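Local coordinates for protein lipoteichoic acid primase (Listeria monocytogenes, PDB 4UOP) that belongs to the sulfatase-type family of metal-dependent enzymes, as an extracellular alpha/beta catalytic domain with a bound magnesium ion, at residues Gln98-Val103 with Asn369-Arg374; Trp113-Ser118 with Pro137-Leu142. One frame throughout, in Å; residues are numbered along the deposited sequence.

Contact 1: residues Gln98-Val103 with Asn369-Arg374; sequences QFFQTV and NYVPER
Thr102 and Val371 make the tight part of this contact: their methyls Thr102 CG2 and Val371 CG1 are 3.4 Å apart, closer than usual for carbons, and the two side chains cross at about a right angle. Phe100 continues the apolar patch, its CD2 lying 4.2 Å from Val371 CG2. Glu373 stands at the boundary. Its chain bends at chi2 (-74°), which brings OE2 to 2.7 Å from Gln101 O, while OE1 faces the waters.

Towards Val103 and Arg374 the packing gives way to water. One water lies within bonding distance of Gln101 NE2, Val103 N and Glu373 OE1, the last at 2.8 Å; Gln101 OE1 turns instead to His286 N. A second lies near Val103 O, Glu373 OE1 and Arg374 N, a third near Val103 O and Arg374 O; acceptors outnumber the water protons, which must be shared. The short runs 100-103 and 371-374 point 30° apart, with Thr102 CA 6.3 Å from Glu373 CA, and no backbone-to-backbone hydrogen bond joins them. Backbone partners confirm two separate sheets: Phe100 pairs with Gly336, Val371 with Phe383. The arrangement is a sheet-to-sheet junction, setting outer strand 371-373 of the C-terminal antiparallel sheet against the main mixed sheet of this sulfatase-type fold.

Contact 2: residues Trp113-Ser118 with Pro137-Leu142; sequences WSVYTS and PSMPRL
A helix end facing a helix start is the element here, with Tyr116 in the last turn of helix 107-117 and Met139 in the first turn of helix 139-144. The direct polar link is Met139 N to Tyr116 O, 2.8 Å long. It is nearly straight at the hydrogen (163°), and the donor lies almost on the extension of the carbonyl bond (160°). A backbone N-H of the first turn, which has no partner within its own helix, thus meets a carbonyl near the end of another.

The rest of that first turn is settled locally. Pro140 has no N-H to satisfy, and Arg141 N gives a capping bond of 3.0 Å to Ser138 OG, the N-cap hydroxyl; this oxygen is also hydrogen-bonded to Val170 O.

Apolar contacts flank the link. The Val115 and Met139 side chains run alongside each other in the same direction, and the bend at Met139 chi3 (62°) turns the methyl toward Val115, placing CE 3.8 Å from Val115 CG1 and 3.7 Å from Val115 O. Pro140 CD packs 4.3 Å from Tyr116 CB, while the Tyr116 ring continues to an edge-to-face contact with Phe172 and its OH to Glu112.

Within helix 107-117, Thr117 OG1 donates to Trp113 O at 2.6 Å from above the carbonyl plane, and Thr117 N reaches the same oxygen from the opposite face, so two bonds grip it. A water 2.7 Å from Pro137 O reaches Thr117 O weakly. Ser118 then leaves the helix with positive phi. The arrangement is characteristic of an N-capped helix start docked on the C-terminal end of another helix, beside strand 214-219 of the main sheet, whose Tyr215 touches both Tyr116 and Met139.

Both contacts are buried, but every touching residue of contact 1 is enclosed, whereas Pro137 at the edge of contact 2 is partly exposed; their centres lie about 17 Å apart. They meet directly where Thr102 O of contact 1 is 2.9 Å from Ser114 OG of contact 2, a probable hydrogen bond between the loop just after strand 94-100 and helix 107-117. That helix carries the magnesium ligand Thr108 near its start, and the side chains of Val103 and Val115 are about 8 and 12 Å from the ion. Contact 1 joins segments 266 residues apart, from two different sheets, through methyls, a carboxylate and bridging waters. Contact 2 instead couples helices close in sequence, through a direct backbone bond with apolar flanks.

Contact 1: residues Gln98-Val103 with Asn369-Arg374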
ATOM      1  N   GLN B  98       8.813  22.359  10.419  1.00 21.21           N
ATOM      2  CA  GLN B  98       7.518  21.684  10.373  1.00 21.80           C
ATOM      3  C   GLN B  98       7.109  21.463   8.928  1.00 19.74           C
ATOM      4  O   GLN B  98       6.090  21.970   8.440  1.00 19.93           O
ATOM      5  CB  GLN B  98       6.447  22.496  11.097  1.00 25.10           C
ATOM      6  CG  GLN B  98       6.648  22.635  12.584  1.00 29.42           C
ATOM      7  CD  GLN B  98       5.484  23.343  13.262  1.00 32.49           C
ATOM      8  OE1 GLN B  98       4.859  24.235  12.688  1.00 36.37           O
ATOM      9  NE2 GLN B  98       5.213  22.968  14.502  1.00 36.13           N
ATOM     10  N   PHE B  99       7.950  20.739   8.212  1.00 18.48           N
ATOM     11  CA  PHE B  99       7.678  20.405   6.836  1.00 17.56           C
ATOM     12  C   PHE B  99       7.550  18.902   6.774  1.00 17.40           C
ATOM     13  O   PHE B  99       8.393  18.186   7.327  1.00 16.45           O
ATOM     14  CB  PHE B  99       8.799  20.913   5.938  1.00 18.55           C
ATOM     15  CG  PHE B  99       8.440  20.938   4.492  1.00 19.73           C
ATOM     16  CD1 PHE B  99       7.813  22.053   3.945  1.00 21.41           C
ATOM     17  CD2 PHE B  99       8.701  19.857   3.675  1.00 20.97           C
ATOM     18  CE1 PHE B  99       7.452  22.074   2.613  1.00 20.85           C
ATOM     19  CE2 PHE B  99       8.359  19.885   2.324  1.00 21.26           C
ATOM     20  CZ  PHE B  99       7.718  20.993   1.803  1.00 20.89           C
ATOM     21  N   PHE B 100       6.491  18.412   6.131  1.00 16.55           N
ATOM     22  CA  PHE B 100       6.134  16.997   6.241  1.00 16.71           C
ATOM     23  C   PHE B 100       6.189  16.212   4.945  1.00 17.19           C
ATOM     24  O   PHE B 100       5.904  16.735   3.874  1.00 16.80           O
ATOM     25  CB  PHE B 100       4.730  16.857   6.809  1.00 17.07           C
ATOM     26  CG  PHE B 100       4.571  17.432   8.173  1.00 17.41           C
ATOM     27  CD1 PHE B 100       4.936  16.694   9.297  1.00 17.66           C
ATOM     28  CD2 PHE B 100       4.072  18.722   8.353  1.00 17.65           C
ATOM     29  CE1 PHE B 100       4.766  17.220  10.566  1.00 17.92           C
ATOM     30  CE2 PHE B 100       3.911  19.245   9.624  1.00 17.81           C
ATOM     31  CZ  PHE B 100       4.265  18.503  10.726  1.00 17.66           C
ATOM     32  N   GLN B 101       6.591  14.948   5.056  1.00 17.23           N
ATOM     33  CA  GLN B 101       6.500  14.013   3.950  1.00 17.45           C
ATOM     34  C   GLN B 101       5.028  13.776   3.588  1.00 17.29           C
ATOM     35  O   GLN B 101       4.169  13.784   4.459  1.00 17.77           O
ATOM     36  CB  GLN B 101       7.137  12.667   4.339  1.00 18.03           C
ATOM     37  CG  GLN B 101       6.489  11.968   5.516  1.00 18.44           C
ATOM     38  CD  GLN B 101       7.091  10.607   5.814  1.00 19.99           C
ATOM     39  OE1 GLN B 101       8.254  10.509   6.185  1.00 20.67           O
ATOM     40  NE2 GLN B 101       6.297   9.553   5.668  1.00 19.71           N
ATOM     41  N   THR B 102       4.761  13.576   2.306  1.00 18.61           N
ATOM     42  CA  THR B 102       3.452  13.192   1.828  1.00 19.23           C
ATOM     43  C   THR B 102       3.654  12.016   0.880  1.00 19.32           C
ATOM     44  O   THR B 102       3.705  12.196  -0.345  1.00 21.01           O
ATOM     45  CB  THR B 102       2.717  14.358   1.112  1.00 19.69           C
ATOM     46  OG1 THR B 102       3.487  14.864   0.012  1.00 19.63           O
ATOM     47  CG2 THR B 102       2.438  15.487   2.085  1.00 20.76           C
ATOM     48  N   VAL B 103       3.814  10.830   1.455  1.00 19.47           N
ATOM     49  CA  VAL B 103       4.134   9.640   0.676  1.00 19.50           C
ATOM     50  C   VAL B 103       3.178   8.522   1.017  1.00 20.65           C
ATOM     51  O   VAL B 103       2.402   8.631   1.960  1.00 21.09           O
ATOM     52  CB  VAL B 103       5.606   9.186   0.861  1.00 20.11           C
ATOM     53  CG1 VAL B 103       6.566  10.289   0.446  1.00 20.39           C
ATOM     54  CG2 VAL B 103       5.896   8.756   2.284  1.00 20.81           C
ATOM     55  N   ASN B 369      -1.937  26.735   6.588  1.00 21.74           N
ATOM     56  CA  ASN B 369      -1.833  25.524   5.771  1.00 21.42           C
ATOM     57  C   ASN B 369      -1.866  24.271   6.651  1.00 20.62           C
ATOM     58  O   ASN B 369      -1.562  24.328   7.843  1.00 21.84           O
ATOM     59  CB  ASN B 369      -0.574  25.573   4.907  1.00 20.29           C
ATOM     60  CG  ASN B 369      -0.545  24.497   3.842  1.00 20.75           C
ATOM     61  OD1 ASN B 369      -1.573  24.117   3.286  1.00 19.97           O
ATOM     62  ND2 ASN B 369       0.647  24.010   3.544  1.00 21.11           N
ATOM     63  N   TYR B 370      -2.319  23.163   6.081  1.00 19.31           N
ATOM     64  CA  TYR B 370      -2.266  21.881   6.763  1.00 19.85           C
ATOM     65  C   TYR B 370      -1.958  20.803   5.745  1.00 18.85           C
ATOM     66  O   TYR B 370      -2.066  21.032   4.550  1.00 20.35           O
ATOM     67  CB  TYR B 370      -3.574  21.595   7.510  1.00 20.04           C
ATOM     68  CG  TYR B 370      -4.789  21.529   6.631  1.00 20.62           C
ATOM     69  CD1 TYR B 370      -5.460  22.690   6.263  1.00 21.20           C
ATOM     70  CD2 TYR B 370      -5.272  20.316   6.172  1.00 20.62           C
ATOM     71  CE1 TYR B 370      -6.557  22.643   5.446  1.00 21.80           C
ATOM     72  CE2 TYR B 370      -6.391  20.263   5.355  1.00 22.27           C
ATOM     73  CZ  TYR B 370      -7.026  21.432   5.006  1.00 23.06           C
ATOM     74  OH  TYR B 370      -8.138  21.402   4.202  1.00 24.93           O
ATOM     75  N   VAL B 371      -1.547  19.638   6.222  1.00 18.81           N
ATOM     76  CA  VAL B 371      -1.078  18.576   5.344  1.00 17.87           C
ATOM     77  C   VAL B 371      -1.818  17.273   5.610  1.00 18.15           C
ATOM     78  O   VAL B 371      -1.555  16.614   6.631  1.00 17.39           O
ATOM     79  CB  VAL B 371       0.439  18.335   5.534  1.00 17.59           C
ATOM     80  CG1 VAL B 371       0.928  17.334   4.519  1.00 17.21           C
ATOM     81  CG2 VAL B 371       1.211  19.643   5.412  1.00 18.56           C
ATOM     82  N   PRO B 372      -2.743  16.888   4.701  1.00 18.49           N
ATOM     83  CA  PRO B 372      -3.377  15.576   4.771  1.00 17.97           C
ATOM     84  C   PRO B 372      -2.376  14.426   4.611  1.00 18.61           C
ATOM     85  O   PRO B 372      -1.427  14.550   3.835  1.00 17.56           O
ATOM     86  CB  PRO B 372      -4.352  15.599   3.592  1.00 19.12           C
ATOM     87  CG  PRO B 372      -4.633  17.041   3.375  1.00 19.05           C
ATOM     88  CD  PRO B 372      -3.322  17.710   3.624  1.00 19.12           C
ATOM     89  N   GLU B 373      -2.619  13.319   5.315  1.00 18.49           N
ATOM     90  CA  GLU B 373      -1.781  12.126   5.218  1.00 19.42           C
ATOM     91  C   GLU B 373      -2.633  10.905   4.957  1.00 21.35           C
ATOM     92  O   GLU B 373      -3.811  10.893   5.283  1.00 22.87           O
ATOM     93  CB  GLU B 373      -0.990  11.946   6.509  1.00 19.88           C
ATOM     94  CG  GLU B 373      -0.031  13.091   6.799  1.00 20.54           C
ATOM     95  CD  GLU B 373       1.201  13.097   5.917  1.00 20.63           C
ATOM     96  OE1 GLU B 373       1.473  12.094   5.232  1.00 22.06           O
ATOM     97  OE2 GLU B 373       1.913  14.116   5.913  1.00 20.27           O
ATOM     98  N   ARG B 374      -2.036   9.876   4.362  1.00 23.27           N
ATOM     99  CA  ARG B 374      -2.751   8.634   4.106  1.00 23.66           C
ATOM    100  C   ARG B 374      -1.821   7.431   4.136  1.00 23.54           C
ATOM    101  O   ARG B 374      -0.616   7.570   4.354  1.00 21.15           O
ATOM    102  CB  ARG B 374      -3.472   8.710   2.754  1.00 25.97           C
ATOM    103  CG  ARG B 374      -2.550   8.547   1.550  1.00 28.16           C
ATOM    104  CD  ARG B 374      -3.160   9.047   0.244  1.00 29.72           C
ATOM    105  NE  ARG B 374      -4.558   8.651   0.069  1.00 30.10           N
ATOM    106  CZ  ARG B 374      -5.265   8.879  -1.038  1.00 29.26           C
ATOM    107  NH1 ARG B 374      -4.713   9.460  -2.102  1.00 26.75           N
ATOM    108  NH2 ARG B 374      -6.534   8.503  -1.081  1.00 31.09           N
TER
HETATM  109  O   HOH W   1       3.557  10.420   4.367  1.00 18.95           O
HETATM  110  O   HOH W   2       0.567  10.470   3.028  1.00 20.58           O
HETATM  111  O   HOH W   3       2.449   7.580   4.545  1.00 35.50           O

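Contact 2: residues Trp113-Ser118 with Pro137-Leu142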
ATOM      1  N   TRP B 113       6.463  12.138  -6.992  1.00 17.49           N
ATOM      2  CA  TRP B 113       5.098  12.364  -7.481  1.00 18.02           C
ATOM      3  C   TRP B 113       4.492  13.641  -6.897  1.00 18.81           C
ATOM      4  O   TRP B 113       3.921  14.479  -7.635  1.00 18.71           O
ATOM      5  CB  TRP B 113       4.194  11.159  -7.160  1.00 18.29           C
ATOM      6  CG  TRP B 113       2.782  11.396  -7.592  1.00 18.45           C
ATOM      7  CD1 TRP B 113       1.796  11.984  -6.869  1.00 19.47           C
ATOM      8  CD2 TRP B 113       2.221  11.123  -8.880  1.00 18.95           C
ATOM      9  NE1 TRP B 113       0.644  12.079  -7.617  1.00 18.49           N
ATOM     10  CE2 TRP B 113       0.879  11.554  -8.854  1.00 18.86           C
ATOM     11  CE3 TRP B 113       2.718  10.540 -10.046  1.00 19.41           C
ATOM     12  CZ2 TRP B 113       0.034  11.427  -9.954  1.00 20.08           C
ATOM     13  CZ3 TRP B 113       1.875  10.414 -11.137  1.00 19.99           C
ATOM     14  CH2 TRP B 113       0.553  10.847 -11.081  1.00 19.39           C
ATOM     15  N   SER B 114       4.564  13.746  -5.573  1.00 18.24           N
ATOM     16  CA  SER B 114       4.012  14.875  -4.825  1.00 19.19           C
ATOM     17  C   SER B 114       4.633  16.192  -5.261  1.00 18.22           C
ATOM     18  O   SER B 114       3.939  17.178  -5.505  1.00 17.91           O
ATOM     19  CB  SER B 114       4.255  14.675  -3.322  1.00 19.02           C
ATOM     20  OG  SER B 114       3.452  13.643  -2.819  1.00 20.78           O
ATOM     21  N   VAL B 115       5.950  16.193  -5.384  1.00 17.99           N
ATOM     22  CA  VAL B 115       6.661  17.401  -5.743  1.00 18.49           C
ATOM     23  C   VAL B 115       6.385  17.831  -7.189  1.00 18.58           C
ATOM     24  O   VAL B 115       6.081  19.007  -7.444  1.00 19.59           O
ATOM     25  CB  VAL B 115       8.169  17.245  -5.461  1.00 18.50           C
ATOM     26  CG1 VAL B 115       8.949  18.448  -5.963  1.00 19.06           C
ATOM     27  CG2 VAL B 115       8.377  17.050  -3.963  1.00 18.78           C
ATOM     28  N   TYR B 116       6.453  16.903  -8.135  1.00 17.23           N
ATOM     29  CA  TYR B 116       6.286  17.278  -9.541  1.00 17.10           C
ATOM     30  C   TYR B 116       4.836  17.660  -9.894  1.00 17.46           C
ATOM     31  O   TYR B 116       4.634  18.539 -10.730  1.00 17.06           O
ATOM     32  CB  TYR B 116       6.734  16.171 -10.493  1.00 17.71           C
ATOM     33  CG  TYR B 116       8.139  15.643 -10.278  1.00 18.47           C
ATOM     34  CD1 TYR B 116       9.138  16.444  -9.774  1.00 19.63           C
ATOM     35  CD2 TYR B 116       8.455  14.328 -10.604  1.00 19.34           C
ATOM     36  CE1 TYR B 116      10.417  15.942  -9.572  1.00 20.68           C
ATOM     37  CE2 TYR B 116       9.719  13.820 -10.407  1.00 20.16           C
ATOM     38  CZ  TYR B 116      10.695  14.626  -9.883  1.00 20.88           C
ATOM     39  OH  TYR B 116      11.961  14.113  -9.667  1.00 24.00           O
ATOM     40  N   THR B 117       3.865  16.972  -9.293  1.00 17.45           N
ATOM     41  CA  THR B 117       2.463  17.069  -9.717  1.00 18.79           C
ATOM     42  C   THR B 117       1.588  17.932  -8.817  1.00 20.06           C
ATOM     43  O   THR B 117       0.516  18.367  -9.258  1.00 19.39           O
ATOM     44  CB  THR B 117       1.766  15.682  -9.834  1.00 18.68           C
ATOM     45  OG1 THR B 117       1.549  15.109  -8.534  1.00 18.03           O
ATOM     46  CG2 THR B 117       2.574  14.741 -10.690  1.00 19.47           C
ATOM     47  N   SER B 118       2.007  18.156  -7.565  1.00 18.73           N
ATOM     48  CA  SER B 118       1.152  18.777  -6.560  1.00 19.35           C
ATOM     49  C   SER B 118      -0.202  18.058  -6.455  1.00 20.55           C
ATOM     50  O   SER B 118      -1.251  18.695  -6.308  1.00 21.13           O
ATOM     51  CB  SER B 118       0.965  20.274  -6.859  1.00 18.25           C
ATOM     52  OG  SER B 118       0.603  20.992  -5.696  1.00 18.02           O
ATOM     53  N   PRO B 137      -0.070  17.146 -16.052  1.00 23.12           N
ATOM     54  CA  PRO B 137       0.323  18.510 -15.747  1.00 22.90           C
ATOM     55  C   PRO B 137       1.281  18.528 -14.556  1.00 22.52           C
ATOM     56  O   PRO B 137       1.108  17.754 -13.614  1.00 21.40           O
ATOM     57  CB  PRO B 137      -0.995  19.205 -15.402  1.00 24.05           C
ATOM     58  CG  PRO B 137      -2.056  18.351 -16.020  1.00 24.59           C
ATOM     59  CD  PRO B 137      -1.525  16.958 -15.922  1.00 24.22           C
ATOM     60  N   SER B 138       2.277  19.401 -14.603  1.00 20.72           N
ATOM     61  CA  SER B 138       3.375  19.289 -13.671  1.00 21.45           C
ATOM     62  C   SER B 138       4.241  20.517 -13.637  1.00 21.20           C
ATOM     63  O   SER B 138       4.102  21.437 -14.457  1.00 21.23           O
ATOM     64  CB  SER B 138       4.239  18.094 -14.048  1.00 20.91           C
ATOM     65  OG  SER B 138       5.062  18.410 -15.149  1.00 22.56           O
ATOM     66  N   MET B 139       5.146  20.518 -12.671  1.00 20.04           N
ATOM     67  CA  MET B 139       6.134  21.578 -12.534  1.00 19.85           C
ATOM     68  C   MET B 139       7.089  21.625 -13.724  1.00 19.79           C
ATOM     69  O   MET B 139       7.298  22.701 -14.283  1.00 19.80           O
ATOM     70  CB  MET B 139       6.901  21.432 -11.197  1.00 20.49           C
ATOM     71  CG  MET B 139       8.100  22.346 -11.045  1.00 21.12           C
ATOM     72  SD  MET B 139       8.460  22.784  -9.339  1.00 21.99           S
ATOM     73  CE  MET B 139       8.819  21.165  -8.646  1.00 22.46           C
ATOM     74  N   PRO B 140       7.709  20.481 -14.104  1.00 20.18           N
ATOM     75  CA  PRO B 140       8.587  20.540 -15.278  1.00 20.47           C
ATOM     76  C   PRO B 140       7.854  20.913 -16.576  1.00 21.42           C
ATOM     77  O   PRO B 140       8.404  21.632 -17.404  1.00 20.95           O
ATOM     78  CB  PRO B 140       9.179  19.123 -15.368  1.00 20.64           C
ATOM     79  CG  PRO B 140       8.379  18.287 -14.448  1.00 20.29           C
ATOM     80  CD  PRO B 140       7.822  19.190 -13.408  1.00 20.53           C
ATOM     81  N   ARG B 141       6.624  20.455 -16.736  1.00 22.59           N
ATOM     82  CA  ARG B 141       5.856  20.795 -17.920  1.00 23.02           C
ATOM     83  C   ARG B 141       5.571  22.299 -17.961  1.00 22.11           C
ATOM     84  O   ARG B 141       5.787  22.947 -18.988  1.00 22.86           O
ATOM     85  CB  ARG B 141       4.554  19.995 -17.962  1.00 24.32           C
ATOM     86  CG  ARG B 141       3.744  20.206 -19.226  1.00 25.42           C
ATOM     87  CD  ARG B 141       2.471  19.352 -19.232  1.00 26.25           C
ATOM     88  NE  ARG B 141       2.755  17.926 -19.047  1.00 26.07           N
ATOM     89  CZ  ARG B 141       3.224  17.109 -19.988  1.00 26.91           C
ATOM     90  NH1 ARG B 141       3.475  17.544 -21.226  1.00 27.13           N
ATOM     91  NH2 ARG B 141       3.452  15.840 -19.695  1.00 27.18           N
ATOM     92  N   LEU B 142       5.127  22.863 -16.844  1.00 21.08           N
ATOM     93  CA  LEU B 142       4.856  24.290 -16.775  1.00 21.74           C
ATOM     94  C   LEU B 142       6.131  25.110 -16.982  1.00 21.40           C
ATOM     95  O   LEU B 142       6.114  26.127 -17.658  1.00 20.26           O
ATOM     96  CB  LEU B 142       4.197  24.654 -15.446  1.00 23.35           C
ATOM     97  CG  LEU B 142       3.809  26.115 -15.234  1.00 25.40           C
ATOM     98  CD1 LEU B 142       2.928  26.619 -16.369  1.00 26.63           C
ATOM     99  CD2 LEU B 142       3.090  26.249 -13.903  1.00 26.41           C
TER
HETATM  100  O   HOH W   4      -1.130  17.535 -12.203  1.00 32.72           O